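Local coordinates for protein SOXX (Paracoccus pantotrophus, PDB 2C1D) that probably transfers electrons through its covalently bound heme c, as the small cytochrome subunit of the SoxXA complex that initiates chemotrophic sulfur oxidation, at residues 70-81 / 85-96. Numbering follows the deposited sequence.
Sequences WTEAQLRGIVAN and TFEGTFMPAFYK. With HEC (heme c), chain O.
The rings of W70 and F86 meet at one margin of the heme, W70 CZ2 3.7 Å from F86 CZ, their planes nearly perpendicular at 88°. I78 CD1 sits over the centre of the W70 face; the F86 ring lies between T85 CG2 on one face and propionate carbon CBD of the heme on the other. A leucine in place of F86 would probably open a gap beside W70 and leave that propionate chain less firmly packed. Deeper in, M91 CG is anti to the backbone N (chi1 -176°) and the chain runs on extended, bringing SD 2.2 Å from the iron, opposite H45, while CE packs 4.0 Å from I78 CG2. Polar contacts hold both propionates: W70 NE1 donates almost straight (168°) to O1A at 2.7 Å, and T89 OG1 bonds to O1D. On the backbone, Y95 N donates to A80 O at 2.9 Å, and F94 N reaches V79 O weakly. Water 2 lies between I78 O and P92 O; water 1 links Q74 O with T85 OG1. Helix 72-81 and the methionine-bearing loop of this cytochrome c fold thus build one heme-pocket wall, largely apolar where the M91 side chain meets I78, polar at the propionates.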
loop_
_atom_site.group_PDB
_atom_site.type_symbol
_atom_site.label_atom_id
_atom_site.label_comp_id
_atom_site.label_asym_id
_atom_site.label_seq_id
_atom_site.Cartn_x
_atom_site.Cartn_y
_atom_site.Cartn_z
ATOM N N TRP B 70 -20.324 22.655 -13.976
ATOM C CA TRP B 70 -20.528 23.218 -12.647
ATOM C C TRP B 70 -20.411 24.734 -12.662
ATOM O O TRP B 70 -19.647 25.301 -13.437
ATOM C CB TRP B 70 -19.475 22.678 -11.668
ATOM C CG TRP B 70 -19.334 21.207 -11.660
ATOM C CD1 TRP B 70 -18.406 20.477 -12.322
ATOM C CD2 TRP B 70 -20.153 20.275 -10.958
ATOM N NE1 TRP B 70 -18.588 19.141 -12.072
ATOM C CE2 TRP B 70 -19.649 18.991 -11.224
ATOM C CE3 TRP B 70 -21.263 20.396 -10.110
ATOM C CZ2 TRP B 70 -20.217 17.842 -10.701
ATOM C CZ3 TRP B 70 -21.817 19.274 -9.575
ATOM C CH2 TRP B 70 -21.298 17.996 -9.876
ATOM N N THR B 71 -21.147 25.383 -11.770
ATOM C CA THR B 71 -20.988 26.818 -11.544
ATOM C C THR B 71 -19.740 27.025 -10.701
ATOM O O THR B 71 -19.283 26.104 -10.018
ATOM C CB THR B 71 -22.168 27.404 -10.757
ATOM O OG1 THR B 71 -22.217 26.814 -9.466
ATOM C CG2 THR B 71 -23.541 27.059 -11.383
ATOM N N GLU B 72 -19.230 28.247 -10.715
ATOM C CA GLU B 72 -18.176 28.655 -9.790
ATOM C C GLU B 72 -18.416 28.150 -8.366
ATOM O O GLU B 72 -17.509 27.580 -7.754
ATOM C CB GLU B 72 -18.031 30.175 -9.800
ATOM C CG GLU B 72 -16.990 30.734 -8.842
ATOM C CD GLU B 72 -16.927 32.248 -8.875
ATOM O OE1 GLU B 72 -17.653 32.875 -9.655
ATOM O OE2 GLU B 72 -16.161 32.820 -8.097
ATOM N N ALA B 73 -19.628 28.328 -7.844
ATOM C CA ALA B 73 -19.914 27.977 -6.453
ATOM C C ALA B 73 -19.844 26.480 -6.223
ATOM O O ALA B 73 -19.392 26.006 -5.181
ATOM C CB ALA B 73 -21.295 28.488 -6.040
ATOM N N GLN B 74 -20.340 25.723 -7.180
ATOM C CA GLN B 74 -20.227 24.273 -7.092
ATOM C C GLN B 74 -18.754 23.843 -7.094
ATOM O O GLN B 74 -18.370 22.973 -6.336
ATOM C CB GLN B 74 -21.002 23.625 -8.226
ATOM C CG GLN B 74 -22.495 23.760 -7.984
ATOM C CD GLN B 74 -23.368 23.353 -9.159
ATOM O OE1 GLN B 74 -23.004 23.521 -10.330
ATOM N NE2 GLN B 74 -24.540 22.834 -8.835
ATOM N N LEU B 75 -17.957 24.460 -7.965
ATOM C CA LEU B 75 -16.561 24.088 -8.121
ATOM C C LEU B 75 -15.828 24.393 -6.820
ATOM O O LEU B 75 -15.033 23.591 -6.375
ATOM C CB LEU B 75 -15.929 24.795 -9.318
ATOM C CG LEU B 75 -16.436 24.387 -10.712
ATOM C CD1 LEU B 75 -15.960 25.357 -11.768
ATOM C CD2 LEU B 75 -16.004 22.968 -11.071
ATOM N N ARG B 76 -16.147 25.517 -6.172
ATOM C CA ARG B 76 -15.500 25.877 -4.899
ATOM C C ARG B 76 -15.758 24.823 -3.846
ATOM O O ARG B 76 -14.843 24.362 -3.155
ATOM C CB ARG B 76 -15.988 27.259 -4.431
ATOM C CG ARG B 76 -15.529 27.719 -3.050
ATOM C CD ARG B 76 -16.031 29.132 -2.709
ATOM N NE ARG B 76 -15.514 30.093 -3.675
ATOM C CZ ARG B 76 -16.230 30.776 -4.570
ATOM N NH1 ARG B 76 -17.551 30.650 -4.689
ATOM N NH2 ARG B 76 -15.597 31.601 -5.376
ATOM N N GLY B 77 -17.020 24.419 -3.737
ATOM C CA GLY B 77 -17.401 23.407 -2.781
ATOM C C GLY B 77 -16.773 22.044 -3.060
ATOM O O GLY B 77 -16.448 21.348 -2.128
ATOM N N ILE B 78 -16.592 21.688 -4.332
ATOM C CA ILE B 78 -15.968 20.404 -4.721
ATOM C C ILE B 78 -14.468 20.414 -4.378
ATOM O O ILE B 78 -13.938 19.459 -3.810
ATOM C CB ILE B 78 -16.193 20.140 -6.238
ATOM C CG1 ILE B 78 -17.643 19.696 -6.472
ATOM C CG2 ILE B 78 -15.244 19.079 -6.775
ATOM C CD1 ILE B 78 -18.089 19.668 -7.927
ATOM N N VAL B 79 -13.790 21.504 -4.697
ATOM C CA VAL B 79 -12.366 21.644 -4.338
ATOM C C VAL B 79 -12.144 21.666 -2.825
ATOM O O VAL B 79 -11.284 20.935 -2.315
ATOM C CB VAL B 79 -11.716 22.849 -5.043
ATOM C CG1 VAL B 79 -10.234 22.952 -4.724
ATOM C CG2 VAL B 79 -11.865 22.706 -6.560
ATOM N N ALA B 80 -12.930 22.467 -2.100
ATOM C CA ALA B 80 -12.799 22.587 -0.652
ATOM C C ALA B 80 -13.141 21.286 0.041
ATOM O O ALA B 80 -12.445 20.858 0.960
ATOM C CB ALA B 80 -13.683 23.728 -0.094
ATOM N N ASN B 81 -14.233 20.663 -0.368
ATOM C CA ASN B 81 -14.603 19.389 0.234
ATOM C C ASN B 81 -15.599 18.620 -0.646
ATOM O O ASN B 81 -16.813 18.824 -0.558
ATOM C CB ASN B 81 -15.150 19.580 1.635
ATOM C CG ASN B 81 -15.324 18.267 2.377
ATOM O OD1 ASN B 81 -15.286 17.180 1.776
ATOM N ND2 ASN B 81 -15.537 18.355 3.683
ATOM N N THR B 85 -20.522 17.018 -1.944
ATOM C CA THR B 85 -21.218 16.859 -3.215
ATOM C C THR B 85 -21.397 15.361 -3.529
ATOM O O THR B 85 -22.490 14.925 -3.909
ATOM C CB THR B 85 -20.416 17.558 -4.325
ATOM O OG1 THR B 85 -20.425 18.982 -4.128
ATOM C CG2 THR B 85 -21.038 17.376 -5.701
ATOM N N PHE B 86 -20.324 14.580 -3.369
ATOM C CA PHE B 86 -20.320 13.144 -3.687
ATOM C C PHE B 86 -20.005 12.364 -2.430
ATOM O O PHE B 86 -18.834 12.218 -2.067
ATOM C CB PHE B 86 -19.255 12.811 -4.726
ATOM C CG PHE B 86 -19.213 13.731 -5.913
ATOM C CD1 PHE B 86 -18.204 14.674 -6.035
ATOM C CD2 PHE B 86 -20.117 13.594 -6.954
ATOM C CE1 PHE B 86 -18.130 15.500 -7.141
ATOM C CE2 PHE B 86 -20.041 14.412 -8.075
ATOM C CZ PHE B 86 -19.052 15.363 -8.175
ATOM N N GLU B 87 -21.035 11.864 -1.758
ATOM C CA GLU B 87 -20.873 11.215 -0.453
ATOM C C GLU B 87 -19.925 10.019 -0.547
ATOM O O GLU B 87 -20.047 9.201 -1.461
ATOM C CB GLU B 87 -22.236 10.749 0.087
ATOM C CG GLU B 87 -22.219 10.168 1.500
ATOM C CD GLU B 87 -23.621 10.048 2.109
ATOM O OE1 GLU B 87 -24.545 9.522 1.424
ATOM O OE2 GLU B 87 -23.806 10.481 3.280
ATOM N N GLY B 88 -18.979 9.947 0.389
ATOM C CA GLY B 88 -17.994 8.877 0.447
ATOM C C GLY B 88 -16.942 8.865 -0.655
ATOM O O GLY B 88 -16.237 7.888 -0.793
ATOM N N THR B 89 -16.813 9.937 -1.425
ATOM C CA THR B 89 -15.893 9.961 -2.549
ATOM C C THR B 89 -14.435 9.758 -2.133
ATOM O O THR B 89 -14.023 10.112 -1.029
ATOM C CB THR B 89 -16.030 11.250 -3.369
ATOM O OG1 THR B 89 -15.130 11.216 -4.487
ATOM C CG2 THR B 89 -15.612 12.494 -2.582
ATOM N N PHE B 90 -13.671 9.176 -3.054
ATOM C CA PHE B 90 -12.243 8.904 -2.866
ATOM C C PHE B 90 -11.485 10.233 -2.924
ATOM O O PHE B 90 -10.420 10.367 -2.338
ATOM C CB PHE B 90 -11.792 7.904 -3.959
ATOM C CG PHE B 90 -10.324 7.561 -3.965
ATOM C CD1 PHE B 90 -9.619 7.291 -2.786
ATOM C CD2 PHE B 90 -9.652 7.461 -5.176
ATOM C CE1 PHE B 90 -8.251 6.944 -2.834
ATOM C CE2 PHE B 90 -8.274 7.142 -5.223
ATOM C CZ PHE B 90 -7.590 6.864 -4.042
ATOM N N MET B 91 -12.044 11.230 -3.615
ATOM C CA MET B 91 -11.435 12.560 -3.674
ATOM C C MET B 91 -11.297 13.121 -2.256
ATOM O O MET B 91 -12.290 13.229 -1.531
ATOM C CB MET B 91 -12.282 13.523 -4.523
ATOM C CG MET B 91 -11.636 14.901 -4.684
ATOM S SD MET B 91 -12.209 15.774 -6.157
ATOM C CE MET B 91 -11.828 17.422 -5.679
ATOM N N PRO B 92 -10.076 13.463 -1.842
ATOM C CA PRO B 92 -9.888 14.030 -0.512
ATOM C C PRO B 92 -10.350 15.493 -0.486
ATOM O O PRO B 92 -10.500 16.110 -1.529
ATOM C CB PRO B 92 -8.378 13.902 -0.292
ATOM C CG PRO B 92 -7.787 14.039 -1.715
ATOM C CD PRO B 92 -8.814 13.376 -2.604
ATOM N N ALA B 93 -10.592 16.008 0.716
ATOM C CA ALA B 93 -11.049 17.377 0.941
ATOM C C ALA B 93 -9.824 18.228 1.091
ATOM O O ALA B 93 -8.955 17.928 1.911
ATOM C CB ALA B 93 -11.901 17.469 2.192
ATOM N N PHE B 94 -9.751 19.283 0.294
ATOM C CA PHE B 94 -8.582 20.156 0.309
ATOM C C PHE B 94 -8.659 21.307 1.304
ATOM O O PHE B 94 -7.656 21.962 1.548
ATOM C CB PHE B 94 -8.284 20.623 -1.106
ATOM C CG PHE B 94 -7.727 19.525 -1.969
ATOM C CD1 PHE B 94 -8.556 18.742 -2.742
ATOM C CD2 PHE B 94 -6.363 19.261 -1.982
ATOM C CE1 PHE B 94 -8.023 17.695 -3.532
ATOM C CE2 PHE B 94 -5.833 18.234 -2.779
ATOM C CZ PHE B 94 -6.675 17.462 -3.547
ATOM N N TYR B 95 -9.809 21.479 1.953
ATOM C CA TYR B 95 -10.004 22.555 2.933
ATOM C C TYR B 95 -10.699 22.013 4.183
ATOM O O TYR B 95 -11.774 22.469 4.571
ATOM C CB TYR B 95 -10.794 23.711 2.289
ATOM C CG TYR B 95 -10.576 25.058 2.934
ATOM C CD1 TYR B 95 -9.308 25.644 2.973
ATOM C CD2 TYR B 95 -11.641 25.769 3.495
ATOM C CE1 TYR B 95 -9.100 26.902 3.569
ATOM C CE2 TYR B 95 -11.442 27.034 4.061
ATOM C CZ TYR B 95 -10.172 27.595 4.083
ATOM O OH TYR B 95 -9.976 28.825 4.657
ATOM N N LYS B 96 -10.064 21.019 4.801
ATOM C CA LYS B 96 -10.619 20.286 5.927
ATOM C C LYS B 96 -9.527 20.069 6.939
ATOM O O LYS B 96 -8.388 19.756 6.588
ATOM C CB LYS B 96 -11.172 18.926 5.492
ATOM C CG LYS B 96 -11.902 18.166 6.586
ATOM C CD LYS B 96 -12.556 16.895 6.023
ATOM C CE LYS B 96 -13.200 16.024 7.103
ATOM N NZ LYS B 96 -14.019 14.940 6.470
HETATM FE FE HEC O . -11.263 15.292 -8.104
HETATM C CHA HEC O . -14.495 14.600 -8.951
HETATM C CHB HEC O . -11.587 18.445 -9.289
HETATM C CHC HEC O . -8.148 16.007 -6.987
HETATM C CHD HEC O . -10.748 11.971 -7.262
HETATM N NA HEC O . -12.782 16.342 -8.941
HETATM C C1A HEC O . -14.014 15.848 -9.251
HETATM C C2A HEC O . -14.739 16.889 -9.946
HETATM C C3A HEC O . -13.935 17.966 -10.049
HETATM C C4A HEC O . -12.682 17.625 -9.400
HETATM C CMA HEC O . -14.196 19.339 -10.695
HETATM C CAA HEC O . -16.179 16.711 -10.431
HETATM C CBA HEC O . -16.270 15.709 -11.573
HETATM C CGA HEC O . -15.965 16.479 -12.801
HETATM O O1A HEC O . -16.801 17.346 -13.138
HETATM O O2A HEC O . -14.909 16.252 -13.438
HETATM N NB HEC O . -10.094 16.885 -8.157
HETATM C C1B HEC O . -10.440 18.135 -8.625
HETATM C C2B HEC O . -9.389 19.078 -8.280
HETATM C C3B HEC O . -8.421 18.403 -7.654
HETATM C C4B HEC O . -8.863 17.022 -7.555
HETATM C CMB HEC O . -9.389 20.561 -8.676
HETATM C CAB HEC O . -7.100 19.009 -7.095
HETATM C CBB HEC O . -7.357 20.067 -6.251
HETATM N NC HEC O . -9.688 14.179 -7.276
HETATM C C1C HEC O . -8.503 14.695 -6.886
HETATM C C2C HEC O . -7.663 13.587 -6.435
HETATM C C3C HEC O . -8.431 12.488 -6.370
HETATM C C4C HEC O . -9.697 12.833 -7.009
HETATM C CMC HEC O . -6.299 13.761 -5.747
HETATM C CAC HEC O . -8.049 11.030 -5.921
HETATM C CBC HEC O . -7.524 10.815 -4.706
HETATM N ND HEC O . -12.445 13.548 -8.080
HETATM C C1D HEC O . -12.013 12.277 -7.725
HETATM C C2D HEC O . -13.104 11.347 -7.914
HETATM C C3D HEC O . -14.274 12.183 -8.447
HETATM C C4D HEC O . -13.761 13.523 -8.524
HETATM C CMD HEC O . -13.111 9.816 -7.648
HETATM C CAD HEC O . -15.704 11.725 -8.855
HETATM C CBD HEC O . -16.610 11.850 -7.632
HETATM C CGD HEC O . -17.298 10.543 -7.294
HETATM O O1D HEC O . -16.872 9.858 -6.303
HETATM O O2D HEC O . -18.268 10.214 -8.043
HETATM O O HOH W 1 -20.744 21.429 -5.511
HETATM O O HOH W 2 -12.198 18.147 -1.977
HETATM O O HOH W 3 -18.937 19.934 -2.065
HETATM O O HOH W 4 -16.373 15.843 5.430
#